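Local coordinates for leucyl aminopeptidase (Trypanosoma brucei brucei, PDB 5NTD), which probably removes leucine and similar residues from the amino ends of peptides as an M17 metallo-aminopeptidase, with two manganese ions in an active site that bestatin occupies, at residues S13-V16 and Q17-V20; V122-A125 and L126-A130; G476-I479 and T480-S484. All coordinates share one frame; numbering follows the deposited sequence.

Contact 1: S13-V16 and Q17-V20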
ATOM      1  N   SER G  13     -36.932   8.722  17.898  1.00 33.80           N
ATOM      2  CA  SER G  13     -37.862   8.423  19.008  1.00 33.97           C
ATOM      3  C   SER G  13     -38.541   7.091  18.821  1.00 34.60           C
ATOM      4  O   SER G  13     -38.661   6.308  19.759  1.00 34.37           O
ATOM      5  CB  SER G  13     -38.955   9.462  19.126  1.00 36.85           C
ATOM      6  OG  SER G  13     -38.408  10.615  19.727  1.00 39.96           O
ATOM      7  N   ALA G  14     -39.022   6.857  17.611  1.00 32.55           N
ATOM      8  CA  ALA G  14     -39.729   5.595  17.336  1.00 31.30           C
ATOM      9  C   ALA G  14     -38.775   4.412  17.519  1.00 31.80           C
ATOM     10  O   ALA G  14     -39.125   3.371  18.036  1.00 34.32           O
ATOM     11  CB  ALA G  14     -40.308   5.614  15.952  1.00 31.16           C
ATOM     12  N   PHE G  15     -37.529   4.620  17.147  1.00 31.28           N
ATOM     13  CA  PHE G  15     -36.520   3.540  17.234  1.00 29.10           C
ATOM     14  C   PHE G  15     -36.209   3.276  18.684  1.00 28.41           C
ATOM     15  O   PHE G  15     -36.073   2.132  19.101  1.00 27.62           O
ATOM     16  CB  PHE G  15     -35.217   3.868  16.449  1.00 28.47           C
ATOM     17  CG  PHE G  15     -34.123   2.869  16.704  1.00 27.32           C
ATOM     18  CD1 PHE G  15     -34.209   1.595  16.160  1.00 27.09           C
ATOM     19  CD2 PHE G  15     -33.057   3.181  17.523  1.00 26.86           C
ATOM     20  CE1 PHE G  15     -33.231   0.652  16.408  1.00 28.00           C
ATOM     21  CE2 PHE G  15     -32.060   2.247  17.776  1.00 27.90           C
ATOM     22  CZ  PHE G  15     -32.157   0.967  17.216  1.00 27.85           C
ATOM     23  N   VAL G  16     -36.068   4.353  19.447  1.00 28.11           N
ATOM     24  CA  VAL G  16     -35.854   4.224  20.912  1.00 28.87           C
ATOM     25  C   VAL G  16     -36.962   3.336  21.497  1.00 29.20           C
ATOM     26  O   VAL G  16     -36.710   2.358  22.210  1.00 28.79           O
ATOM     27  CB  VAL G  16     -35.843   5.590  21.636  1.00 28.55           C
ATOM     28  CG1 VAL G  16     -35.974   5.433  23.158  1.00 28.27           C
ATOM     29  CG2 VAL G  16     -34.536   6.298  21.314  1.00 28.80           C
ATOM     30  N   GLN G  17     -38.176   3.699  21.156  1.00 29.41           N
ATOM     31  CA  GLN G  17     -39.353   3.004  21.675  1.00 30.63           C
ATOM     32  C   GLN G  17     -39.339   1.530  21.274  1.00 29.16           C
ATOM     33  O   GLN G  17     -39.626   0.658  22.093  1.00 27.11           O
ATOM     34  CB  GLN G  17     -40.647   3.692  21.224  1.00 33.02           C
ATOM     35  CG  GLN G  17     -41.885   3.140  21.949  1.00 37.17           C
ATOM     36  CD  GLN G  17     -43.205   3.646  21.388  1.00 41.03           C
ATOM     37  OE1 GLN G  17     -43.352   3.899  20.188  1.00 46.13           O
ATOM     38  NE2 GLN G  17     -44.176   3.828  22.271  1.00 43.28           N
ATOM     39  N   SER G  18     -38.965   1.258  20.022  1.00 27.46           N
ATOM     40  CA  SER G  18     -38.886  -0.142  19.524  1.00 26.69           C
ATOM     41  C   SER G  18     -37.917  -0.973  20.386  1.00 27.15           C
ATOM     42  O   SER G  18     -38.091  -2.163  20.567  1.00 27.77           O
ATOM     43  CB  SER G  18     -38.424  -0.196  18.057  1.00 27.20           C
ATOM     44  OG  SER G  18     -37.000   0.011  17.953  1.00 27.50           O
ATOM     45  N   CYS G  19     -36.861  -0.331  20.868  1.00 27.44           N
ATOM     46  CA  CYS G  19     -35.856  -1.031  21.677  1.00 27.90           C
ATOM     47  C   CYS G  19     -36.332  -1.181  23.125  1.00 28.06           C
ATOM     48  O   CYS G  19     -36.191  -2.259  23.739  1.00 27.17           O
ATOM     49  CB  CYS G  19     -34.489  -0.331  21.630  1.00 28.60           C
ATOM     50  SG  CYS G  19     -33.756  -0.359  19.969  1.00 29.98           S
ATOM     51  N   VAL G  20     -36.869  -0.100  23.672  1.00 26.88           N
ATOM     52  CA  VAL G  20     -37.374  -0.126  25.096  1.00 26.74           C
ATOM     53  C   VAL G  20     -38.496  -1.157  25.285  1.00 26.99           C
ATOM     54  O   VAL G  20     -38.572  -1.831  26.294  1.00 28.16           O
ATOM     55  CB  VAL G  20     -37.854   1.249  25.529  1.00 25.75           C
ATOM     56  CG1 VAL G  20     -38.544   1.193  26.880  1.00 25.27           C
ATOM     57  CG2 VAL G  20     -36.668   2.209  25.591  1.00 26.08           C
TER

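Contact 2: V122-A125 and L126-A130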
ATOM      1  N   VAL G 122     -23.993 -24.821  15.979  1.00 26.96           N
ATOM      2  CA  VAL G 122     -24.639 -25.561  14.873  1.00 26.90           C
ATOM      3  C   VAL G 122     -26.165 -25.522  14.984  1.00 26.44           C
ATOM      4  O   VAL G 122     -26.864 -25.401  14.000  1.00 25.91           O
ATOM      5  CB  VAL G 122     -24.142 -26.987  14.770  1.00 27.12           C
ATOM      6  CG1 VAL G 122     -24.866 -27.727  13.656  1.00 26.71           C
ATOM      7  CG2 VAL G 122     -22.640 -26.994  14.489  1.00 26.78           C
ATOM      8  N   VAL G 123     -26.656 -25.585  16.206  1.00 26.80           N
ATOM      9  CA  VAL G 123     -28.104 -25.468  16.437  1.00 27.28           C
ATOM     10  C   VAL G 123     -28.628 -24.193  15.764  1.00 26.90           C
ATOM     11  O   VAL G 123     -29.594 -24.223  15.021  1.00 26.41           O
ATOM     12  CB  VAL G 123     -28.482 -25.460  17.952  1.00 27.22           C
ATOM     13  CG1 VAL G 123     -29.952 -25.146  18.167  1.00 25.75           C
ATOM     14  CG2 VAL G 123     -28.162 -26.813  18.575  1.00 27.81           C
ATOM     15  N   THR G 124     -27.959 -23.090  16.042  1.00 26.70           N
ATOM     16  CA  THR G 124     -28.311 -21.793  15.433  1.00 26.52           C
ATOM     17  C   THR G 124     -28.341 -21.882  13.892  1.00 25.32           C
ATOM     18  O   THR G 124     -29.302 -21.501  13.253  1.00 23.68           O
ATOM     19  CB  THR G 124     -27.350 -20.675  15.865  1.00 26.14           C
ATOM     20  OG1 THR G 124     -27.504 -20.467  17.273  1.00 25.36           O
ATOM     21  CG2 THR G 124     -27.659 -19.375  15.135  1.00 25.28           C
ATOM     22  N   ALA G 125     -27.287 -22.426  13.340  1.00 25.14           N
ATOM     23  CA  ALA G 125     -27.158 -22.518  11.859  1.00 25.54           C
ATOM     24  C   ALA G 125     -28.255 -23.412  11.245  1.00 25.41           C
ATOM     25  O   ALA G 125     -28.863 -23.100  10.244  1.00 23.86           O
ATOM     26  CB  ALA G 125     -25.784 -23.034  11.474  1.00 24.68           C
ATOM     27  N   LEU G 126     -28.516 -24.542  11.895  1.00 26.53           N
ATOM     28  CA  LEU G 126     -29.575 -25.475  11.440  1.00 25.84           C
ATOM     29  C   LEU G 126     -30.967 -24.825  11.442  1.00 25.12           C
ATOM     30  O   LEU G 126     -31.727 -24.917  10.480  1.00 24.19           O
ATOM     31  CB  LEU G 126     -29.625 -26.707  12.296  1.00 26.81           C
ATOM     32  CG  LEU G 126     -28.371 -27.562  12.224  1.00 26.89           C
ATOM     33  CD1 LEU G 126     -28.445 -28.625  13.291  1.00 27.71           C
ATOM     34  CD2 LEU G 126     -28.215 -28.210  10.851  1.00 27.93           C
ATOM     35  N   VAL G 127     -31.291 -24.161  12.514  1.00 24.64           N
ATOM     36  CA  VAL G 127     -32.620 -23.569  12.629  1.00 25.48           C
ATOM     37  C   VAL G 127     -32.717 -22.413  11.617  1.00 27.08           C
ATOM     38  O   VAL G 127     -33.767 -22.168  11.002  1.00 26.47           O
ATOM     39  CB  VAL G 127     -32.955 -23.130  14.058  1.00 24.81           C
ATOM     40  CG1 VAL G 127     -34.347 -22.519  14.128  1.00 25.31           C
ATOM     41  CG2 VAL G 127     -32.914 -24.329  14.980  1.00 25.23           C
ATOM     42  N   THR G 128     -31.630 -21.668  11.488  1.00 27.81           N
ATOM     43  CA  THR G 128     -31.589 -20.524  10.517  1.00 26.81           C
ATOM     44  C   THR G 128     -31.912 -21.053   9.108  1.00 26.34           C
ATOM     45  O   THR G 128     -32.754 -20.519   8.424  1.00 26.24           O
ATOM     46  CB  THR G 128     -30.233 -19.822  10.523  1.00 25.22           C
ATOM     47  OG1 THR G 128     -30.075 -19.156  11.778  1.00 24.91           O
ATOM     48  CG2 THR G 128     -30.134 -18.810   9.394  1.00 24.52           C
ATOM     49  N   ALA G 129     -31.235 -22.115   8.737  1.00 27.01           N
ATOM     50  CA  ALA G 129     -31.454 -22.739   7.447  1.00 28.73           C
ATOM     51  C   ALA G 129     -32.922 -23.216   7.301  1.00 30.80           C
ATOM     52  O   ALA G 129     -33.574 -23.005   6.282  1.00 32.11           O
ATOM     53  CB  ALA G 129     -30.503 -23.912   7.247  1.00 28.84           C
ATOM     54  N   ALA G 130     -33.414 -23.902   8.325  1.00 32.19           N
ATOM     55  CA  ALA G 130     -34.783 -24.463   8.303  1.00 33.00           C
ATOM     56  C   ALA G 130     -35.826 -23.372   8.156  1.00 33.34           C
ATOM     57  O   ALA G 130     -36.798 -23.525   7.437  1.00 36.52           O
ATOM     58  CB  ALA G 130     -35.062 -25.273   9.553  1.00 34.58           C
TER

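Contact 3: G476-I479 and T480-S484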
ATOM      1  N   GLY G 476      -5.563  -4.759  27.169  1.00 25.76           N
ATOM      2  CA  GLY G 476      -6.115  -5.054  28.496  1.00 26.02           C
ATOM      3  C   GLY G 476      -5.285  -4.402  29.574  1.00 26.55           C
ATOM      4  O   GLY G 476      -5.799  -3.732  30.468  1.00 27.38           O
ATOM      5  N   TYR G 477      -3.982  -4.552  29.452  1.00 26.90           N
ATOM      6  CA  TYR G 477      -3.055  -3.963  30.435  1.00 26.52           C
ATOM      7  C   TYR G 477      -3.323  -2.474  30.585  1.00 27.35           C
ATOM      8  O   TYR G 477      -3.368  -1.939  31.677  1.00 28.50           O
ATOM      9  CB  TYR G 477      -1.585  -4.207  30.070  1.00 26.35           C
ATOM     10  CG  TYR G 477      -0.670  -3.341  30.901  1.00 27.19           C
ATOM     11  CD1 TYR G 477      -0.349  -3.689  32.210  1.00 27.62           C
ATOM     12  CD2 TYR G 477      -0.195  -2.123  30.416  1.00 28.21           C
ATOM     13  CE1 TYR G 477       0.446  -2.880  33.002  1.00 27.82           C
ATOM     14  CE2 TYR G 477       0.602  -1.305  31.202  1.00 29.13           C
ATOM     15  CZ  TYR G 477       0.913  -1.691  32.489  1.00 29.24           C
ATOM     16  OH  TYR G 477       1.673  -0.869  33.277  1.00 32.98           O
ATOM     17  N   PHE G 478      -3.461  -1.791  29.454  1.00 27.04           N
ATOM     18  CA  PHE G 478      -3.686  -0.341  29.446  1.00 26.93           C
ATOM     19  C   PHE G 478      -4.854   0.009  30.380  1.00 27.33           C
ATOM     20  O   PHE G 478      -4.790   0.925  31.195  1.00 26.92           O
ATOM     21  CB  PHE G 478      -3.985   0.193  28.045  1.00 26.96           C
ATOM     22  CG  PHE G 478      -4.300   1.655  28.022  1.00 27.25           C
ATOM     23  CD1 PHE G 478      -5.573   2.113  28.315  1.00 27.78           C
ATOM     24  CD2 PHE G 478      -3.312   2.589  27.737  1.00 27.93           C
ATOM     25  CE1 PHE G 478      -5.860   3.471  28.314  1.00 28.15           C
ATOM     26  CE2 PHE G 478      -3.591   3.954  27.737  1.00 27.12           C
ATOM     27  CZ  PHE G 478      -4.859   4.396  28.018  1.00 27.34           C
ATOM     28  N   ILE G 479      -5.922  -0.725  30.194  1.00 28.40           N
ATOM     29  CA  ILE G 479      -7.166  -0.511  30.961  1.00 28.97           C
ATOM     30  C   ILE G 479      -6.890  -0.666  32.472  1.00 28.67           C
ATOM     31  O   ILE G 479      -7.329   0.146  33.255  1.00 29.22           O
ATOM     32  CB  ILE G 479      -8.260  -1.489  30.537  1.00 28.76           C
ATOM     33  CG1 ILE G 479      -8.655  -1.234  29.087  1.00 27.89           C
ATOM     34  CG2 ILE G 479      -9.470  -1.327  31.442  1.00 30.13           C
ATOM     35  CD1 ILE G 479      -9.426  -2.383  28.454  1.00 27.24           C
ATOM     36  N   THR G 480      -6.085  -1.662  32.831  1.00 27.21           N
ATOM     37  CA  THR G 480      -5.779  -1.942  34.246  1.00 27.53           C
ATOM     38  C   THR G 480      -5.040  -0.793  34.939  1.00 28.40           C
ATOM     39  O   THR G 480      -5.228  -0.575  36.122  1.00 28.52           O
ATOM     40  CB  THR G 480      -4.997  -3.247  34.488  1.00 26.74           C
ATOM     41  OG1 THR G 480      -3.686  -3.162  33.942  1.00 27.07           O
ATOM     42  CG2 THR G 480      -5.731  -4.399  33.866  1.00 27.60           C
ATOM     43  N   THR G 481      -4.242  -0.045  34.185  1.00 27.67           N
ATOM     44  CA  THR G 481      -3.482   1.072  34.765  1.00 27.32           C
ATOM     45  C   THR G 481      -4.413   2.164  35.307  1.00 28.06           C
ATOM     46  O   THR G 481      -3.982   3.003  36.081  1.00 27.80           O
ATOM     47  CB  THR G 481      -2.500   1.734  33.784  1.00 26.54           C
ATOM     48  OG1 THR G 481      -3.222   2.433  32.755  1.00 26.12           O
ATOM     49  CG2 THR G 481      -1.546   0.700  33.178  1.00 27.27           C
ATOM     50  N   HIS G 482      -5.662   2.136  34.885  1.00 27.90           N
ATOM     51  CA  HIS G 482      -6.660   3.130  35.336  1.00 29.38           C
ATOM     52  C   HIS G 482      -7.670   2.620  36.380  1.00 29.74           C
ATOM     53  O   HIS G 482      -8.624   3.291  36.730  1.00 29.60           O
ATOM     54  CB  HIS G 482      -7.357   3.704  34.138  1.00 29.77           C
ATOM     55  CG  HIS G 482      -6.392   4.303  33.183  1.00 31.88           C
ATOM     56  ND1 HIS G 482      -5.677   5.454  33.471  1.00 31.47           N
ATOM     57  CD2 HIS G 482      -5.928   3.853  31.997  1.00 33.37           C
ATOM     58  CE1 HIS G 482      -4.856   5.711  32.475  1.00 32.45           C
ATOM     59  NE2 HIS G 482      -4.993   4.762  31.563  1.00 33.30           N
ATOM     60  N   LEU G 483      -7.425   1.423  36.882  1.00 30.29           N
ATOM     61  CA  LEU G 483      -8.185   0.894  38.031  1.00 30.22           C
ATOM     62  C   LEU G 483      -7.813   1.710  39.253  1.00 31.66           C
ATOM     63  O   LEU G 483      -6.654   2.087  39.429  1.00 32.21           O
ATOM     64  CB  LEU G 483      -7.862  -0.575  38.302  1.00 29.12           C
ATOM     65  CG  LEU G 483      -8.387  -1.548  37.233  1.00 28.43           C
ATOM     66  CD1 LEU G 483      -7.735  -2.894  37.340  1.00 26.84           C
ATOM     67  CD2 LEU G 483      -9.905  -1.666  37.326  1.00 29.18           C
ATOM     68  N   SER G 484      -8.804   2.020  40.071  1.00 33.47           N
ATOM     69  CA  SER G 484      -8.538   2.733  41.346  1.00 35.44           C
ATOM     70  C   SER G 484      -7.661   1.898  42.264  1.00 35.27           C
ATOM     71  O   SER G 484      -7.808   0.687  42.296  1.00 36.69           O
ATOM     72  CB  SER G 484      -9.837   3.041  42.073  1.00 37.46           C
ATOM     73  OG  SER G 484      -9.585   3.689  43.322  1.00 35.77           O
TER

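Contact 1: S13-V16 and Q17-V20
F15 and C19, one turn apart near the C-terminal end of helix 6-20, form a cysteine sulfur-aromatic contact that illustrates how an i/i+4 pair can bring a sulfur over a ring on the buried side of an alpha-helix. The phenyl ring leans toward the C-terminal end because CG stands anti to the backbone N (chi1 172°), while SG of C19 lies beside its own backbone N and reaches back. The sulfur arrives over one face of the ring, 3.8 Å from its centroid, and sits nearer the rim than the middle, with SG to CZ of F15 at 3.4 Å. Helix 196-214 packs against this pair through L208, R211 and L212, which places the contact where the N-terminal helix meets the long helices that follow the first sheet.

Next to the ring, S18 turns its hydroxyl back to the helix. With OG placed between the backbone N and the carbonyl carbon (chi1 77°), it donates to O of F15, and the same oxygen also receives the backbone N-H of C19. Two donors therefore grip one carbonyl, while OG of S18 has a further partner in R211. On the neighbouring side V16 and V20 run in parallel off the same flank of the helix, with V16 also meeting T224, E227 and I228 of helix 222-236. The two valines just touch, CG1 of V16 standing 4.1 Å from CG2 of V20. The hydroxyl bond is the shorter of the two on the F15 carbonyl: OG of S18 lies 2.6 Å from O of F15, slightly tilted from the carbonyl plane.

Contact 2: V122-A125 and L126-A130
T124 and T128 are neighbours one turn apart, and the first shell of their contact centres on a single carbonyl. O of T124 receives the backbone N-H of T128 and also its hydroxyl, with OG1 of T128 and N of T128 each 2.9 Å from that oxygen. The two donors differ in approach: N is tilted moderately from the carbonyl plane, whereas OG1 stands well above it, 42° out. That position follows from OG1 of T128 lying beside its own backbone N (chi1 -68°), which turns the hydroxyl back along the helix. The methyl CG2 of T124 comes only to 4.1 Å from OG1 of T128.

Around the helix from the threonines, CG1 of V122 meets the branched end of L126, 3.7 Å from CD1 of L126. V123 and V127 touch more loosely, CG1 to CG2 at 4.4 Å. All of this belongs to helix 120-131 of the macro-like N-terminal domain, an alpha/beta unit in which the helix packs on a mixed sheet. V123 and L126 rest on V107 of strand 99-107, and L126 reaches V50 of strand 46-52 as well.

Further out, C160 packs against T124, V127 and T128. The hydroxyl of T124 is shared between O of A156, the stronger partner, and O of P120. OG1 of T128 accepts N-H of G161 while giving its own proton to O of T124, so the outer bond helps to position the inner one.

Contact 3: G476-I479 and T480-S484
G476 and T480 make the first link, O of G476 accepting N of T480 in a regular helical bond just before helix 471-480 gives way to a type I beta turn from T480 to L483. Side-chain hydroxyls join the backbone donors at the next two carbonyls. O of Y477 takes N of T481 and, as a second donor 2.6 Å away, OG1 of T480, in the carbonyl plane on a lone pair. OG1 of T480 (chi1 67°) and of T481 (chi1 69°) each stand between their own backbone N and carbonyl carbon, turned back toward the preceding turn. The tyrosine ring meanwhile receives CG2 of T481 over one face, 3.5 Å from CZ of Y477, in a CH-pi-like approach. At F478 the pattern changes: both donors belong to T481, whose OG1 lies 2.7 Å from O of F478 and whose N-H, already given to O of Y477, adds only a weak bond. The F478 ring carries NE2 of H482 over one face, the two ring planes turned 54° apart, while ND1 of H482 is held by S361. O of I479 accepts N of H482 at 3.1 Å, and its side chain packs on L378 and V382 of helix 374-387. With that N-H diverted to I479, the T481 hydroxyl probably makes up for the i+4 donor that F478 lacks.

How the contacts relate
From the N terminus, the three contacts follow one another in series, and none nests in or crosses another. Each joins adjoining segments, through residues three or four apart, so what closes is a helical turn, or in contact 3 a helix end, instead of a long loop. Contact 1 places the first helix against helices 196-214 and 222-236. Contact 2, its centre about 29 Å from that of contact 1, lies on a helix packed on the N-terminal sheet. Contact 3 belongs to the catalytic domain, between helix 374-387 and strand 490-495. Contacts 2 and 3, centres about 40 Å apart, fall on opposite sides of the chain's centre.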